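Local coordinates for protein 2-C-methyl-D-erythritol 4-phosphate cytidylyltransferase (Anaerococcus prevotii, PDB 4KT7) that probably catalyses transfer of a cytidylyl group from CTP to 2-C-methyl-D-erythritol 4-phosphate, releasing diphosphate, in the non-mevalonate route to isoprenoids, at residues A[48-53]-A[123-128]; A[94-99]-A[104-109]. All blocks are in the same frame, centred on the assembly; numbering follows the deposited sequence.

Contact 1 of 2, residues A[48-53]-A[123-128]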
# COMPACT_ATOMS: atom_id res chain seq x y z
N SER A 48 -4.11 -26.78 1.32
CA SER A 48 -4.42 -28.20 1.47
C SER A 48 -3.79 -28.78 2.74
O SER A 48 -4.18 -29.86 3.18
CB SER A 48 -4.01 -29.00 0.23
OG SER A 48 -2.61 -28.99 0.07
N ARG A 49 -2.85 -28.05 3.34
CA ARG A 49 -2.25 -28.45 4.63
C ARG A 49 -3.11 -28.06 5.84
O ARG A 49 -2.83 -28.48 6.96
CB ARG A 49 -0.84 -27.85 4.82
CG ARG A 49 0.22 -28.31 3.82
CD ARG A 49 1.64 -28.09 4.36
NE ARG A 49 1.75 -26.83 5.10
CZ ARG A 49 2.19 -25.68 4.58
NH1 ARG A 49 2.25 -24.59 5.34
NH2 ARG A 49 2.58 -25.62 3.31
N VAL A 50 -4.15 -27.26 5.63
CA VAL A 50 -5.05 -26.85 6.72
C VAL A 50 -6.20 -27.85 6.88
O VAL A 50 -7.19 -27.80 6.15
CB VAL A 50 -5.62 -25.45 6.49
CG1 VAL A 50 -6.56 -25.05 7.63
CG2 VAL A 50 -4.49 -24.44 6.37
N LYS A 51 -6.06 -28.74 7.86
CA LYS A 51 -6.98 -29.85 8.04
C LYS A 51 -8.33 -29.43 8.62
O LYS A 51 -9.30 -30.19 8.55
CB LYS A 51 -6.34 -30.93 8.92
CG LYS A 51 -4.95 -31.38 8.47
CD LYS A 51 -5.00 -32.28 7.25
CE LYS A 51 -4.65 -31.53 5.98
NZ LYS A 51 -4.42 -32.44 4.82
N GLU A 52 -8.38 -28.23 9.18
CA GLU A 52 -9.65 -27.66 9.65
C GLU A 52 -10.60 -27.40 8.49
O GLU A 52 -11.82 -27.44 8.64
CB GLU A 52 -9.40 -26.37 10.44
CG GLU A 52 -8.86 -26.58 11.87
CD GLU A 52 -7.40 -27.00 11.92
OE1 GLU A 52 -6.67 -26.85 10.91
OE2 GLU A 52 -6.97 -27.50 12.99
N ILE A 53 -10.04 -27.14 7.31
CA ILE A 53 -10.86 -26.91 6.13
C ILE A 53 -11.33 -28.27 5.59
O ILE A 53 -10.50 -29.16 5.36
CB ILE A 53 -10.05 -26.16 5.06
CG1 ILE A 53 -9.76 -24.73 5.55
CG2 ILE A 53 -10.78 -26.15 3.72
CD1 ILE A 53 -8.69 -23.99 4.72
N LYS A 123 -5.79 -18.53 11.98
CA LYS A 123 -6.24 -17.36 12.75
C LYS A 123 -7.55 -16.83 12.22
O LYS A 123 -8.42 -16.40 12.99
CB LYS A 123 -5.18 -16.25 12.70
CG LYS A 123 -3.99 -16.52 13.61
CD LYS A 123 -2.75 -15.74 13.13
CE LYS A 123 -3.01 -14.24 13.12
NZ LYS A 123 -1.92 -13.45 12.45
N THR A 124 -7.70 -16.85 10.90
CA THR A 124 -8.94 -16.39 10.28
C THR A 124 -10.08 -17.34 10.65
O THR A 124 -11.17 -16.90 11.02
CB THR A 124 -8.78 -16.33 8.75
OG1 THR A 124 -7.64 -15.53 8.45
CG2 THR A 124 -10.01 -15.72 8.10
N ILE A 125 -9.83 -18.64 10.58
CA ILE A 125 -10.84 -19.62 10.98
C ILE A 125 -11.23 -19.49 12.47
O ILE A 125 -12.42 -19.48 12.82
CB ILE A 125 -10.36 -21.06 10.64
CG1 ILE A 125 -10.36 -21.27 9.13
CG2 ILE A 125 -11.22 -22.14 11.32
CD1 ILE A 125 -9.80 -22.63 8.73
N ASN A 126 -10.25 -19.37 13.35
CA ASN A 126 -10.55 -19.24 14.78
C ASN A 126 -11.34 -17.98 15.15
O ASN A 126 -12.03 -17.96 16.16
CB ASN A 126 -9.28 -19.36 15.63
CG ASN A 126 -8.74 -20.78 15.66
OD1 ASN A 126 -9.46 -21.74 15.35
ND2 ASN A 126 -7.47 -20.93 16.03
N ALA A 127 -11.25 -16.93 14.33
CA ALA A 127 -12.04 -15.74 14.60
C ALA A 127 -13.54 -16.00 14.34
O ALA A 127 -14.40 -15.26 14.83
CB ALA A 127 -11.54 -14.57 13.79
N LEU A 128 -13.85 -17.05 13.58
CA LEU A 128 -15.25 -17.41 13.32
C LEU A 128 -15.94 -17.98 14.54
O LEU A 128 -17.16 -18.14 14.55
CB LEU A 128 -15.36 -18.41 12.17
CG LEU A 128 -15.03 -17.88 10.78
CD1 LEU A 128 -14.77 -19.08 9.88
CD2 LEU A 128 -16.18 -17.05 10.26
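Ile125 meets the loop 48-53 through a single methyl, CD1, which touches three residues of the loop. Its closest approach is to Ile53, where CD1 of Ile125 lies 3.8 Å from CG1 of Ile53 and the two side chains cross at about a right angle. Beside it, the CB of Glu52 is 4.1 Å from the same CD1, so Glu52 packs here through the root of its side chain rather than through its carboxylate. Val50 comes end-on: its CG1 reaches toward Ile125 CD1 and stops at 4.2 Å, a looser touch. Ile125 CD1 gets that far because its side chain is extended at chi2 (176°).

The three loop residues are brought together by a type I beta turn from Val50 to Ile53, closed by the backbone hydrogen bond from Ile53 N to Val50 O (3.1 Å). On the outer side of the loop Lys51 folds back, and its NZ donates to Ser48 O at 3.1 Å. No hydrogen bond spans the contact; with 109 Å² buried, it is plain apolar packing.

Further out, Val50 and Glu52 also touch Leu122 on helix 118-127, and Arg49 forms a salt bridge with Glu118 near the start of that helix. The contact thus sets the connection between helix 39-48 and strand 55-60 against helix 118-127, whose Thr124 rests on strands 133-139 and 168-172.

Contact 2 of 2, residues A[94-99]-A[104-109]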
# COMPACT_ATOMS: atom_id res chain seq x y z
N GLU A 94 -20.30 -18.45 -8.10
CA GLU A 94 -20.22 -19.80 -8.66
C GLU A 94 -19.55 -20.72 -7.63
O GLU A 94 -19.91 -21.89 -7.50
CB GLU A 94 -19.39 -19.84 -9.95
CG GLU A 94 -20.02 -19.19 -11.16
CD GLU A 94 -21.41 -19.73 -11.44
OE1 GLU A 94 -21.55 -20.95 -11.70
OE2 GLU A 94 -22.37 -18.93 -11.39
N GLY A 95 -18.57 -20.17 -6.92
CA GLY A 95 -17.90 -20.93 -5.87
C GLY A 95 -18.89 -21.23 -4.75
O GLY A 95 -18.94 -22.35 -4.25
N LEU A 96 -19.67 -20.22 -4.34
CA LEU A 96 -20.65 -20.39 -3.25
C LEU A 96 -21.76 -21.37 -3.60
O LEU A 96 -22.24 -22.10 -2.71
CB LEU A 96 -21.27 -19.06 -2.85
CG LEU A 96 -20.37 -18.02 -2.17
CD1 LEU A 96 -21.08 -16.67 -2.19
CD2 LEU A 96 -20.06 -18.41 -0.71
N LYS A 97 -22.18 -21.39 -4.86
CA LYS A 97 -23.22 -22.32 -5.32
C LYS A 97 -22.75 -23.78 -5.29
O LYS A 97 -23.57 -24.70 -5.22
CB LYS A 97 -23.65 -21.97 -6.76
CG LYS A 97 -24.70 -20.87 -6.86
CD LYS A 97 -25.24 -20.77 -8.29
CE LYS A 97 -24.19 -20.19 -9.22
NZ LYS A 97 -24.64 -20.16 -10.66
N ALA A 98 -21.44 -23.98 -5.39
CA ALA A 98 -20.88 -25.34 -5.49
C ALA A 98 -20.47 -25.96 -4.15
O ALA A 98 -19.92 -27.05 -4.11
CB ALA A 98 -19.68 -25.34 -6.44
N LEU A 99 -20.74 -25.26 -3.06
CA LEU A 99 -20.35 -25.74 -1.73
C LEU A 99 -21.20 -26.95 -1.32
O LEU A 99 -22.37 -27.06 -1.70
CB LEU A 99 -20.46 -24.63 -0.67
CG LEU A 99 -19.56 -23.40 -0.85
CD1 LEU A 99 -19.67 -22.42 0.30
CD2 LEU A 99 -18.11 -23.83 -1.03
N GLU A 104 -21.18 -24.93 6.69
CA GLU A 104 -21.74 -23.87 7.52
C GLU A 104 -20.84 -22.65 7.62
O GLU A 104 -21.27 -21.59 8.07
CB GLU A 104 -22.05 -24.36 8.93
CG GLU A 104 -23.17 -25.37 9.01
CD GLU A 104 -23.98 -25.22 10.29
OE1 GLU A 104 -24.73 -24.22 10.39
OE2 GLU A 104 -23.85 -26.08 11.18
N LEU A 105 -19.58 -22.81 7.23
CA LEU A 105 -18.60 -21.71 7.28
C LEU A 105 -17.80 -21.68 5.99
O LEU A 105 -17.46 -22.73 5.46
CB LEU A 105 -17.65 -21.90 8.47
CG LEU A 105 -18.27 -21.94 9.86
CD1 LEU A 105 -17.27 -22.45 10.90
CD2 LEU A 105 -18.80 -20.56 10.26
N VAL A 106 -17.50 -20.49 5.46
CA VAL A 106 -16.75 -20.43 4.21
C VAL A 106 -15.61 -19.43 4.31
O VAL A 106 -15.81 -18.29 4.76
CB VAL A 106 -17.64 -20.11 2.98
CG1 VAL A 106 -18.51 -18.90 3.24
CG2 VAL A 106 -16.80 -19.89 1.72
N LEU A 107 -14.42 -19.88 3.95
CA LEU A 107 -13.25 -19.01 3.85
C LEU A 107 -12.96 -18.77 2.36
O LEU A 107 -13.05 -19.69 1.54
CB LEU A 107 -12.06 -19.70 4.54
CG LEU A 107 -10.65 -19.09 4.45
CD1 LEU A 107 -9.89 -19.37 5.75
CD2 LEU A 107 -9.88 -19.67 3.26
N THR A 108 -12.64 -17.54 2.00
CA THR A 108 -12.30 -17.23 0.62
C THR A 108 -10.86 -16.78 0.58
O THR A 108 -10.37 -16.21 1.56
CB THR A 108 -13.20 -16.12 0.06
OG1 THR A 108 -13.00 -14.91 0.83
CG2 THR A 108 -14.65 -16.53 0.18
N HIS A 109 -10.16 -17.02 -0.53
CA HIS A 109 -8.77 -16.55 -0.64
C HIS A 109 -8.38 -16.43 -2.10
O HIS A 109 -8.83 -17.25 -2.92
CB HIS A 109 -7.82 -17.52 0.07
CG HIS A 109 -6.38 -17.10 0.04
ND1 HIS A 109 -5.88 -16.07 0.83
CD2 HIS A 109 -5.33 -17.57 -0.66
CE1 HIS A 109 -4.58 -15.95 0.62
NE2 HIS A 109 -4.22 -16.84 -0.28
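Leu96 and Leu99, at the end of helix 88-97 and just beyond it, pack against Val106 on strand 105-110, with the CA atoms of Leu96 and Val106 8.4 Å apart, a separation consistent with a helix packed on a sheet. The unit is a helix followed by a short connection and a strand that runs parallel to strand 10-16, part of the Rossmann-like alpha/beta core expected of a GT-A-type nucleotidyltransferase.

Val106 directs its side chain at the helix, and both leucines meet its fork. CD1 of Leu99 is 4.1 Å from CG2 of Val106 and equally far from Val106 CB, so this methyl rests against the base of the branch as well as one of its ends; the two side chains cross at about a right angle. Leu96 reaches the valine with its end, its CD2 lying 4.3 Å from both CG1 and CG2 of Val106, a looser touch that spans the fork. The rotamer of Val106 sets CG1 between the backbone N and the carbonyl carbon (chi1 50°) and CG2 anti to the N; with the branch turned this way, Leu96 CD2 meets both methyls while Leu99 CD1 meets CG2 and CB. All three residues are buried, and no hydrogen bond crosses between the segments, which together bury 102 Å².

Ile13 of strand 10-16 touches all three of these side chains. Helix 173-184 adds further apolar cover, Ile176 touching Val106 while Tyr177 and Tyr180 touch Leu96. Leu105 points away from the helix, so the contact draws on one face of the strand.

On the outer side of the helix, Lys97 and Glu94 form a salt bridge one turn apart: Lys97 NZ approaches Glu94 OE2 at 2.7 Å, on the syn side and 27° out of the carboxylate plane.

In the fold
Contact 2 is nested within the loop of chain that contact 1 closes: segment 48-53 comes first, then 94-99 and 104-109, and finally 123-128. Their centres lie about 14 Å apart. Strand 105-110 and helix 118-127 follow each other in sequence, and they also touch directly, CG1 of Ile125 lying 3.9 Å from CD1 of Leu107, while Leu105 meets Leu128 just after the helix in a looser approach. Contact 2 sets helix 88-97 on one face of strand 105-110 through Val106; helix 118-127, held by contact 1 to the 48-53 loop, lies against the other face through Leu107. Together they build up the layered alpha/beta core.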